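Local coordinates for protein endonuclease 8-like L720 (Acanthamoeba polyphaga mimivirus, PDB 4MB7) that is an endonuclease VIII-like protein of the formamidopyrimidine-DNA glycosylase family, with an H2TH domain and a bound zinc ion, at residues Pro4-Thr9 against Thr67-His72; Glu11-Thr16 against Ile97-Tyr102; Ala87-Gln92 against Ser104-Leu109; Leu109-Leu114 against Gln128-Ser133. One frame throughout, in Å; residues are numbered along the deposited sequence.

Contact 1. Residues Pro4-Thr9 against Thr67-His72. With SO4 (sulfate ion), chain C.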
# COMPACT_ATOMS: atom_id res chain seq x y z
N PRO A 4 4.04 5.87 -2.50
CA PRO A 4 3.51 6.44 -1.26
C PRO A 4 2.06 6.92 -1.39
O PRO A 4 1.65 7.79 -0.63
CB PRO A 4 4.42 7.65 -1.05
CG PRO A 4 4.67 8.13 -2.46
CD PRO A 4 4.68 6.89 -3.34
N ARG A 5 1.32 6.36 -2.35
CA ARG A 5 -0.07 6.77 -2.57
C ARG A 5 -0.97 6.45 -1.37
O ARG A 5 -1.94 7.17 -1.10
CB ARG A 5 -0.62 6.14 -3.85
CG ARG A 5 -2.06 6.52 -4.18
CD ARG A 5 -2.25 8.03 -4.23
NE ARG A 5 -1.28 8.68 -5.10
CZ ARG A 5 -1.35 9.96 -5.48
NH1 ARG A 5 -2.36 10.72 -5.06
NH2 ARG A 5 -0.42 10.47 -6.27
N ILE A 6 -0.65 5.37 -0.66
CA ILE A 6 -1.42 5.01 0.53
C ILE A 6 -1.24 6.07 1.62
O ILE A 6 -2.21 6.52 2.23
CB ILE A 6 -1.03 3.62 1.08
CG1 ILE A 6 -1.42 2.53 0.08
CG2 ILE A 6 -1.71 3.36 2.41
CD1 ILE A 6 -0.29 2.08 -0.81
N ARG A 7 0.01 6.48 1.86
CA ARG A 7 0.30 7.55 2.81
C ARG A 7 -0.39 8.84 2.41
O ARG A 7 -0.97 9.54 3.26
CB ARG A 7 1.81 7.78 2.91
CG ARG A 7 2.17 9.05 3.67
CD ARG A 7 3.67 9.20 3.85
NE ARG A 7 4.03 10.55 4.27
CZ ARG A 7 5.10 10.85 5.00
NH1 ARG A 7 5.92 9.89 5.40
NH2 ARG A 7 5.35 12.11 5.33
N ILE A 8 -0.33 9.17 1.13
CA ILE A 8 -0.96 10.37 0.59
C ILE A 8 -2.46 10.38 0.85
O ILE A 8 -3.03 11.39 1.26
CB ILE A 8 -0.67 10.52 -0.92
CG1 ILE A 8 0.81 10.84 -1.14
CG2 ILE A 8 -1.55 11.60 -1.53
CD1 ILE A 8 1.24 10.77 -2.60
N THR A 9 -3.10 9.24 0.61
CA THR A 9 -4.53 9.09 0.86
C THR A 9 -4.83 9.27 2.34
O THR A 9 -5.77 9.97 2.72
CB THR A 9 -5.05 7.72 0.40
OG1 THR A 9 -4.80 7.56 -1.00
CG2 THR A 9 -6.55 7.58 0.66
N THR A 67 -9.29 -1.00 4.35
CA THR A 67 -9.43 -0.72 2.93
C THR A 67 -8.16 -1.10 2.18
O THR A 67 -7.05 -0.71 2.55
CB THR A 67 -9.72 0.77 2.68
OG1 THR A 67 -10.92 1.15 3.36
CG2 THR A 67 -9.88 1.04 1.19
N HIS A 68 -8.33 -1.89 1.12
CA HIS A 68 -7.24 -2.18 0.20
C HIS A 68 -7.60 -1.59 -1.16
O HIS A 68 -8.48 -2.11 -1.85
CB HIS A 68 -7.02 -3.69 0.08
CG HIS A 68 -5.96 -4.06 -0.91
ND1 HIS A 68 -6.00 -5.22 -1.65
CD2 HIS A 68 -4.83 -3.41 -1.29
CE1 HIS A 68 -4.95 -5.28 -2.44
NE2 HIS A 68 -4.22 -4.20 -2.24
N MET A 69 -6.94 -0.51 -1.53
CA MET A 69 -7.22 0.16 -2.79
C MET A 69 -6.66 -0.64 -3.97
O MET A 69 -5.47 -0.94 -4.03
CB MET A 69 -6.65 1.58 -2.79
CG MET A 69 -7.35 2.51 -1.80
SD MET A 69 -6.72 4.20 -1.83
CE MET A 69 -5.08 3.98 -1.12
N MET A 70 -7.54 -1.00 -4.89
CA MET A 70 -7.13 -1.77 -6.06
C MET A 70 -6.71 -0.82 -7.18
O MET A 70 -6.49 0.37 -6.94
CB MET A 70 -8.25 -2.70 -6.53
CG MET A 70 -8.67 -3.71 -5.47
SD MET A 70 -9.95 -4.85 -6.03
CE MET A 70 -9.07 -5.74 -7.31
N MET A 71 -6.58 -1.35 -8.39
CA MET A 71 -6.21 -0.53 -9.53
C MET A 71 -7.23 0.59 -9.72
O MET A 71 -8.44 0.32 -9.80
CB MET A 71 -6.10 -1.37 -10.80
CG MET A 71 -5.73 -0.58 -12.04
SD MET A 71 -5.28 -1.63 -13.43
CE MET A 71 -3.85 -2.48 -12.75
N HIS A 72 -6.74 1.82 -9.79
CA HIS A 72 -7.59 3.01 -9.86
C HIS A 72 -8.50 3.13 -8.64
O HIS A 72 -9.59 3.69 -8.71
CB HIS A 72 -8.40 3.04 -11.15
CG HIS A 72 -7.56 3.03 -12.39
ND1 HIS A 72 -8.07 2.70 -13.63
CD2 HIS A 72 -6.25 3.32 -12.58
CE1 HIS A 72 -7.10 2.78 -14.53
NE2 HIS A 72 -5.99 3.16 -13.92
S SO4 C . -2.47 14.18 -7.02
O1 SO4 C . -2.05 15.60 -7.03
O2 SO4 C . -3.58 14.03 -7.98
O3 SO4 C . -1.33 13.35 -7.45
O4 SO4 C . -2.94 13.80 -5.68
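Ile6 and Met69 are the closest pair along the two backbones, 8.3 Å from CA to CA, where helix 5-9 crosses strand 67-70 at 123° with the axes 10.8 Å apart. This is the N-terminal helix of the endonuclease VIII-like fold lying against one sheet of the beta-sandwich domain. Met69 does most of the touching. Its CG stands beside the backbone N (chi1 -67°) and the chain is extended about CB-CG and bends about CG-SD, which sends CE to Thr9. The two side chains meet tip to tip, with CE of Met69 3.6 Å from OG1 of Thr9. Ile6 slides past in the opposite direction, its CG1 4.1 Å from the same Met69 CE, while Ile51 of the neighbouring strand touches all three residues. The Thr9 hydroxyl is already spent within the helix: OG1 donates to Arg5 O at 2.9 Å, from the face of the carbonyl plane opposite to the one used by Thr9 N. Arg5 itself turns to a sulfate ion shared with Lys12 and Arg229. Ile8 CD1 lies over one face of the Arg5 guanidinium, and at its edge Arg5 NH1 donates to sulfate O4 and Arg5 NH2 to sulfate O3, each bond 3.2 Å long.

Contact 2. Residues Glu11-Thr16 against Ile97-Tyr102; sequences EKIRHT and IVLRWY. With SO4 (sulfate ion), chain C.
Thr16 turns its methyl toward Ile97 and Leu99 through a chi1 of 52°, which sets CG2 anti to the carbonyl carbon and tucks OG1 between backbone N and carbonyl; Leu99, with CG beside its backbone N (chi1 -63°), reaches back to it. The pairing packs the C-terminal part of the first helix and the 3-10 residues around Thr16 against strand 98-102 of one sheet of the N-terminal beta-sandwich, beside strand 40-47 of the other. CG2 of Thr16 lies 4.1 Å from CG2 of Ile97, the two side chains meeting at a slant. Leu99 comes in tip to tip instead, both its methyls close to Thr16, and its CD2 also rests 4.2 Å from CG2 of Ile13. Val77 of the adjacent strand and Trp44 of the other sheet continue this apolar layer. Beside it, Ile13 O accepts two bonds from one residue: from Thr16 N at 3.1 Å and from Thr16 OG1 at 2.6 Å, the hydroxyl standing almost in line with the C=O bond (171°). Thr16 OG1 also accepts from Trp44 NE1; held by both bonds, the hydroxyl probably has little freedom to rotate away. Lys12 runs fully extended beyond CG, and Lys12 NZ donates to sulfate O4 at 3.0 Å.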
# COMPACT_ATOMS: atom_id res chain seq x y z
N GLU A 11 -3.02 10.94 4.56
CA GLU A 11 -2.83 12.33 4.95
C GLU A 11 -4.00 13.22 4.53
O GLU A 11 -4.29 14.22 5.17
CB GLU A 11 -1.51 12.87 4.37
CG GLU A 11 -0.27 12.22 4.97
CD GLU A 11 1.02 12.69 4.32
OE1 GLU A 11 0.96 13.20 3.18
OE2 GLU A 11 2.09 12.54 4.94
N LYS A 12 -4.68 12.83 3.45
CA LYS A 12 -5.81 13.60 2.94
C LYS A 12 -7.09 13.42 3.76
O LYS A 12 -7.92 14.32 3.82
CB LYS A 12 -6.08 13.27 1.48
CG LYS A 12 -5.10 13.89 0.49
CD LYS A 12 -5.45 13.50 -0.94
CE LYS A 12 -4.48 14.11 -1.94
NZ LYS A 12 -4.80 13.71 -3.34
N ILE A 13 -7.26 12.26 4.38
CA ILE A 13 -8.53 11.94 5.03
C ILE A 13 -8.47 11.88 6.55
O ILE A 13 -9.51 11.81 7.21
CB ILE A 13 -9.11 10.60 4.51
CG1 ILE A 13 -8.22 9.44 4.94
CG2 ILE A 13 -9.25 10.64 2.99
CD1 ILE A 13 -8.56 8.12 4.28
N ARG A 14 -7.27 11.90 7.12
CA ARG A 14 -7.11 11.66 8.55
C ARG A 14 -7.72 12.73 9.44
O ARG A 14 -7.95 12.50 10.63
CB ARG A 14 -5.63 11.44 8.91
CG ARG A 14 -4.74 12.65 8.68
CD ARG A 14 -3.34 12.38 9.22
NE ARG A 14 -2.38 13.39 8.81
CZ ARG A 14 -1.09 13.38 9.14
NH1 ARG A 14 -0.61 12.41 9.90
NH2 ARG A 14 -0.29 14.34 8.71
N HIS A 15 -7.99 13.91 8.88
CA HIS A 15 -8.57 14.99 9.67
C HIS A 15 -10.09 14.88 9.75
O HIS A 15 -10.78 15.83 10.12
CB HIS A 15 -8.13 16.35 9.13
CG HIS A 15 -6.69 16.65 9.36
ND1 HIS A 15 -5.73 16.48 8.38
CD2 HIS A 15 -6.03 17.08 10.46
CE1 HIS A 15 -4.54 16.81 8.87
NE2 HIS A 15 -4.70 17.18 10.13
N THR A 16 -10.61 13.70 9.41
CA THR A 16 -12.01 13.37 9.68
C THR A 16 -12.14 12.72 11.05
O THR A 16 -13.24 12.42 11.51
CB THR A 16 -12.58 12.42 8.60
OG1 THR A 16 -11.72 11.28 8.45
CG2 THR A 16 -12.70 13.14 7.27
N ILE A 97 -18.82 16.74 5.57
CA ILE A 97 -17.80 16.08 4.77
C ILE A 97 -18.31 14.70 4.34
O ILE A 97 -18.91 13.98 5.13
CB ILE A 97 -16.48 15.93 5.55
CG1 ILE A 97 -15.80 17.30 5.69
CG2 ILE A 97 -15.54 14.94 4.86
CD1 ILE A 97 -14.44 17.23 6.35
N VAL A 98 -18.08 14.35 3.08
CA VAL A 98 -18.48 13.04 2.58
C VAL A 98 -17.27 12.26 2.05
O VAL A 98 -16.56 12.73 1.16
CB VAL A 98 -19.54 13.14 1.47
CG1 VAL A 98 -19.91 11.76 0.95
CG2 VAL A 98 -20.78 13.86 2.00
N LEU A 99 -17.05 11.07 2.59
CA LEU A 99 -15.98 10.20 2.14
C LEU A 99 -16.52 9.16 1.16
O LEU A 99 -17.53 8.51 1.43
CB LEU A 99 -15.31 9.50 3.32
CG LEU A 99 -14.61 10.40 4.34
CD1 LEU A 99 -14.18 9.61 5.56
CD2 LEU A 99 -13.41 11.09 3.70
N ARG A 100 -15.85 9.00 0.03
CA ARG A 100 -16.30 8.06 -1.00
C ARG A 100 -15.21 7.07 -1.40
O ARG A 100 -14.10 7.46 -1.76
CB ARG A 100 -16.81 8.82 -2.23
CG ARG A 100 -18.02 9.70 -1.95
CD ARG A 100 -18.60 10.29 -3.23
NE ARG A 100 -19.92 10.89 -3.01
CZ ARG A 100 -20.11 12.12 -2.53
NH1 ARG A 100 -19.07 12.88 -2.22
NH2 ARG A 100 -21.34 12.58 -2.37
N TRP A 101 -15.55 5.78 -1.33
CA TRP A 101 -14.65 4.70 -1.71
C TRP A 101 -14.88 4.27 -3.15
O TRP A 101 -16.02 4.03 -3.56
CB TRP A 101 -14.86 3.48 -0.80
CG TRP A 101 -14.11 3.51 0.51
CD1 TRP A 101 -13.01 2.77 0.83
CD2 TRP A 101 -14.41 4.31 1.66
NE1 TRP A 101 -12.60 3.06 2.11
CE2 TRP A 101 -13.44 4.00 2.64
CE3 TRP A 101 -15.39 5.26 1.96
CZ2 TRP A 101 -13.43 4.61 3.90
CZ3 TRP A 101 -15.38 5.86 3.21
CH2 TRP A 101 -14.40 5.53 4.16
N TYR A 102 -13.80 4.16 -3.93
CA TYR A 102 -13.88 3.66 -5.30
C TYR A 102 -12.90 2.53 -5.54
O TYR A 102 -11.75 2.60 -5.09
CB TYR A 102 -13.61 4.79 -6.30
CG TYR A 102 -14.63 5.90 -6.26
CD1 TYR A 102 -15.78 5.83 -7.03
CD2 TYR A 102 -14.44 7.02 -5.46
CE1 TYR A 102 -16.72 6.84 -7.00
CE2 TYR A 102 -15.37 8.04 -5.43
CZ TYR A 102 -16.51 7.95 -6.20
OH TYR A 102 -17.44 8.96 -6.17
S SO4 C . -2.47 14.18 -7.02
O1 SO4 C . -2.05 15.60 -7.03
O2 SO4 C . -3.58 14.03 -7.98
O3 SO4 C . -1.33 13.35 -7.45
O4 SO4 C . -2.94 13.80 -5.68

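Contact 3. Residues Ala87-Gln92 against Ser104-Leu109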
# COMPACT_ATOMS: atom_id res chain seq x y z
N ALA A 87 -19.60 4.35 -6.62
CA ALA A 87 -18.88 4.31 -5.35
C ALA A 87 -19.31 3.10 -4.52
O ALA A 87 -20.50 2.81 -4.42
CB ALA A 87 -19.10 5.59 -4.57
N PHE A 88 -18.34 2.41 -3.94
CA PHE A 88 -18.62 1.20 -3.17
C PHE A 88 -19.17 1.52 -1.79
O PHE A 88 -19.94 0.75 -1.22
CB PHE A 88 -17.37 0.33 -3.04
CG PHE A 88 -16.97 -0.37 -4.30
CD1 PHE A 88 -17.74 -0.25 -5.45
CD2 PHE A 88 -15.84 -1.17 -4.34
CE1 PHE A 88 -17.37 -0.89 -6.62
CE2 PHE A 88 -15.47 -1.83 -5.50
CZ PHE A 88 -16.24 -1.69 -6.64
N MET A 89 -18.76 2.66 -1.24
CA MET A 89 -19.21 3.08 0.08
C MET A 89 -19.21 4.59 0.22
O MET A 89 -18.32 5.28 -0.29
CB MET A 89 -18.34 2.44 1.17
CG MET A 89 -18.85 2.67 2.59
SD MET A 89 -18.07 1.60 3.82
CE MET A 89 -16.38 2.18 3.79
N ILE A 90 -20.23 5.11 0.90
CA ILE A 90 -20.40 6.54 1.11
C ILE A 90 -20.58 6.81 2.59
O ILE A 90 -21.48 6.26 3.22
CB ILE A 90 -21.67 7.05 0.39
CG1 ILE A 90 -21.65 6.66 -1.08
CG2 ILE A 90 -21.79 8.56 0.55
CD1 ILE A 90 -20.44 7.15 -1.79
N ILE A 91 -19.73 7.66 3.15
CA ILE A 91 -19.87 8.04 4.55
C ILE A 91 -19.98 9.55 4.70
O ILE A 91 -19.03 10.28 4.40
CB ILE A 91 -18.70 7.54 5.42
CG1 ILE A 91 -18.58 6.02 5.33
CG2 ILE A 91 -18.90 7.98 6.86
CD1 ILE A 91 -17.52 5.44 6.24
N GLN A 92 -21.14 10.02 5.14
CA GLN A 92 -21.31 11.44 5.44
C GLN A 92 -21.14 11.71 6.93
O GLN A 92 -21.75 11.04 7.77
CB GLN A 92 -22.68 11.95 4.97
CG GLN A 92 -22.89 13.43 5.27
CD GLN A 92 -24.05 14.04 4.51
OE1 GLN A 92 -24.67 13.38 3.68
NE2 GLN A 92 -24.33 15.30 4.78
N SER A 104 -12.17 -0.50 -4.44
CA SER A 104 -11.39 -0.93 -3.29
C SER A 104 -12.01 -2.14 -2.61
O SER A 104 -13.23 -2.32 -2.64
CB SER A 104 -11.26 0.21 -2.28
OG SER A 104 -10.63 1.34 -2.85
N GLN A 105 -11.17 -2.97 -2.02
CA GLN A 105 -11.63 -4.04 -1.16
C GLN A 105 -11.84 -3.48 0.24
O GLN A 105 -10.93 -2.92 0.85
CB GLN A 105 -10.63 -5.19 -1.14
CG GLN A 105 -10.45 -5.87 -2.49
CD GLN A 105 -9.43 -7.00 -2.45
OE1 GLN A 105 -8.76 -7.22 -1.44
NE2 GLN A 105 -9.32 -7.73 -3.56
N ILE A 106 -13.06 -3.62 0.74
CA ILE A 106 -13.44 -3.05 2.03
C ILE A 106 -13.92 -4.15 2.96
O ILE A 106 -14.87 -4.87 2.65
CB ILE A 106 -14.54 -1.99 1.85
CG1 ILE A 106 -14.08 -0.91 0.87
CG2 ILE A 106 -14.91 -1.38 3.20
CD1 ILE A 106 -15.19 0.02 0.42
N THR A 107 -13.26 -4.28 4.10
CA THR A 107 -13.50 -5.38 5.02
C THR A 107 -13.73 -4.89 6.45
O THR A 107 -13.00 -4.03 6.95
CB THR A 107 -12.31 -6.36 5.02
OG1 THR A 107 -12.08 -6.83 3.69
CG2 THR A 107 -12.59 -7.55 5.93
N LEU A 108 -14.75 -5.44 7.10
CA LEU A 108 -14.98 -5.18 8.51
C LEU A 108 -14.07 -6.08 9.35
O LEU A 108 -14.06 -7.30 9.18
CB LEU A 108 -16.44 -5.45 8.88
CG LEU A 108 -16.79 -5.18 10.35
CD1 LEU A 108 -16.88 -3.68 10.60
CD2 LEU A 108 -18.08 -5.88 10.75
N LEU A 109 -13.31 -5.48 10.24
CA LEU A 109 -12.47 -6.24 11.16
C LEU A 109 -12.93 -6.03 12.60
O LEU A 109 -12.91 -4.92 13.12
CB LEU A 109 -11.00 -5.86 11.01
CG LEU A 109 -10.35 -6.14 9.65
CD1 LEU A 109 -8.87 -5.77 9.69
CD2 LEU A 109 -10.54 -7.59 9.24
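Ser104 O is the polar atom at the closest approach, and what meets it is the rim of the Phe88 ring: CD2 of Phe88 lies 3.3 Å from Ser104 O, and CE2 of the same ring 3.7 Å from it. The oxygen sits at the ring edge, in the ring plane, so Ser104 O meets ring C-H at the edge and not a face. Phe88 presents this edge because its chi2 is -2°: CD1 is eclipsed with CA and CD2 points outward from the backbone. The serine hydroxyl takes no part in the contact; OG is bonded to Tyr102 O. Ile106, two residues along the strand from Ser104, supplies the apolar half. Its CG1 branch carries CD1 in between the two residues opposite, 4.1 Å from CB of Phe88 and 4.0 Å from CB of Met89. The other branch, CG2, meets the end of Met89, whose CE stands 3.9 Å away after a bend at chi3 of 66°. These side chains bridge the two layers of the N-terminal beta-sandwich: strand 89-93 belongs to one antiparallel sheet and strand 104-109 lies at the outer margin of the other. The backbones themselves remain well apart, Phe88 and Ser104 being the closest pair at 7.5 Å between CA atoms. Trp101, on the strand between them in the chain, packs on both Met89 and Ile106, and it pairs through its backbone with Phe88 and Met89. From helix 27-32, Ser28 touches Phe88 and Ile106, and Tyr29 touches Met89.

Contact 4. Residues Leu109-Leu114 against Gln128-Ser133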
# COMPACT_ATOMS: atom_id res chain seq x y z
N LEU A 109 -13.31 -5.48 10.24
CA LEU A 109 -12.47 -6.24 11.16
C LEU A 109 -12.93 -6.03 12.60
O LEU A 109 -12.91 -4.92 13.12
CB LEU A 109 -11.00 -5.86 11.01
CG LEU A 109 -10.35 -6.14 9.65
CD1 LEU A 109 -8.87 -5.77 9.69
CD2 LEU A 109 -10.54 -7.59 9.24
N ASP A 110 -13.37 -7.12 13.23
CA ASP A 110 -13.76 -7.10 14.63
C ASP A 110 -12.55 -7.50 15.46
O ASP A 110 -12.10 -8.64 15.39
CB ASP A 110 -14.94 -8.06 14.84
CG ASP A 110 -15.32 -8.22 16.30
OD1 ASP A 110 -14.85 -7.44 17.16
OD2 ASP A 110 -16.12 -9.13 16.59
N PRO A 111 -12.02 -6.55 16.25
CA PRO A 111 -10.81 -6.78 17.06
C PRO A 111 -10.94 -7.90 18.09
O PRO A 111 -9.93 -8.39 18.58
CB PRO A 111 -10.60 -5.43 17.76
CG PRO A 111 -11.94 -4.77 17.73
CD PRO A 111 -12.56 -5.20 16.44
N ASN A 112 -12.17 -8.29 18.40
CA ASN A 112 -12.41 -9.39 19.33
C ASN A 112 -12.70 -10.71 18.63
O ASN A 112 -13.03 -11.70 19.27
CB ASN A 112 -13.58 -9.05 20.26
CG ASN A 112 -13.21 -8.02 21.31
OD1 ASN A 112 -12.11 -7.49 21.31
ND2 ASN A 112 -14.14 -7.75 22.22
N CYS A 113 -12.57 -10.71 17.31
CA CYS A 113 -12.91 -11.89 16.52
C CYS A 113 -11.74 -12.85 16.38
O CYS A 113 -10.62 -12.44 16.07
CB CYS A 113 -13.42 -11.48 15.14
SG CYS A 113 -13.97 -12.85 14.11
N LEU A 114 -12.00 -14.13 16.61
CA LEU A 114 -10.96 -15.16 16.54
C LEU A 114 -11.09 -16.03 15.29
O LEU A 114 -10.47 -17.09 15.21
CB LEU A 114 -10.98 -16.03 17.80
CG LEU A 114 -10.71 -15.28 19.11
CD1 LEU A 114 -10.79 -16.22 20.30
CD2 LEU A 114 -9.34 -14.60 19.05
N GLN A 128 -5.50 -10.83 15.40
CA GLN A 128 -4.07 -10.80 15.12
C GLN A 128 -3.75 -9.90 13.92
O GLN A 128 -2.70 -9.26 13.88
CB GLN A 128 -3.54 -12.21 14.88
CG GLN A 128 -2.03 -12.28 14.73
CD GLN A 128 -1.30 -11.92 16.01
OE1 GLN A 128 -1.71 -12.32 17.10
NE2 GLN A 128 -0.22 -11.16 15.88
N ALA A 129 -4.65 -9.88 12.94
CA ALA A 129 -4.48 -9.04 11.76
C ALA A 129 -4.36 -7.56 12.13
O ALA A 129 -3.54 -6.83 11.57
CB ALA A 129 -5.63 -9.26 10.78
N ILE A 130 -5.19 -7.12 13.07
CA ILE A 130 -5.15 -5.74 13.54
C ILE A 130 -3.86 -5.46 14.33
O ILE A 130 -3.25 -4.40 14.17
CB ILE A 130 -6.39 -5.40 14.40
CG1 ILE A 130 -7.66 -5.53 13.55
CG2 ILE A 130 -6.28 -4.00 14.98
CD1 ILE A 130 -8.94 -5.25 14.31
N MET A 131 -3.45 -6.41 15.16
CA MET A 131 -2.22 -6.27 15.93
C MET A 131 -0.99 -6.24 15.02
O MET A 131 -0.06 -5.47 15.25
CB MET A 131 -2.09 -7.40 16.95
CG MET A 131 -0.92 -7.25 17.90
SD MET A 131 -1.07 -5.83 19.01
CE MET A 131 0.23 -4.77 18.39
N ASP A 132 -1.00 -7.08 13.99
CA ASP A 132 0.11 -7.13 13.04
C ASP A 132 0.28 -5.82 12.28
O ASP A 132 1.40 -5.43 11.95
CB ASP A 132 -0.09 -8.26 12.03
CG ASP A 132 0.20 -9.62 12.61
OD1 ASP A 132 0.72 -9.69 13.74
OD2 ASP A 132 -0.08 -10.63 11.92
N SER A 133 -0.83 -5.14 12.00
CA SER A 133 -0.79 -3.89 11.24
C SER A 133 0.05 -2.85 11.96
O SER A 133 0.74 -2.05 11.33
CB SER A 133 -2.20 -3.36 10.99
OG SER A 133 -2.80 -2.90 12.19
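Pro111 and Ile130 meet across this contact, and the flat groups flanking them, a carboxylate on each segment, each take a donor of their own segment from out of the carboxylate plane. Asp110 OD1 receives Asn112 N at 3.1 Å from 64° above the carboxylate plane, an Asx turn. On the helix, Gln128 NE2 donates to Asp132 OD1 at 2.8 Å, lying 40° above that carboxylate though close to the plane of its own amide; the other carboxylate oxygen of Asp132, OD2, bonds to Tyr121 OH. Between these polar margins the side chains that touch are apolar. Ile130 points its CG1 branch at the turn, with CG1 beside the backbone N (chi1 -63°), and CD1 at its end fits against Pro111, 3.7 Å from CA and 3.8 Å from CB. The same methyl lies 3.9 Å from CB of Leu109. Leu109 and Ile130 slide past each other in opposite directions, so that CD1 of Leu109 comes alongside CG1 of Ile130 at 4.1 Å. In the fold, a type I turn from Asp110 to Cys113, closed by Cys113 N bonding to Asp110 O at 2.9 Å, follows strand 104-109 and lies against helix 126-136. Arg127 fastens the two parts further, through NH1 to Pro111 O and through its backbone to Cys113. Across the two segments, then, one isoleucine methyl makes most of the contact by van der Waals packing, which has little directionality; the polar bonds lie within the turn and to Arg127, and these probably set its conformation.

From the N terminus, helix 5-13 serves contacts 1 and 2. Contact 1 closes a 57-residue excursion by bringing strand 63-70 back to the helix; contact 2 starts further along the helix and closes 80 residues later on strand 98-102, so the two cross, and the sulfate ion touches both. Contact 3 opens inside the loop of contact 2 and closes beyond it, crossing it as well, with only 11 residues between its segments. Contact 4 follows in series, sharing Leu109 with contact 3. None is nested. Together contacts 1 and 2 seat the helix on both sheets, contact 3 joins sheet to sheet, and contact 4 brings helix 126-136 to the end of strand 104-109.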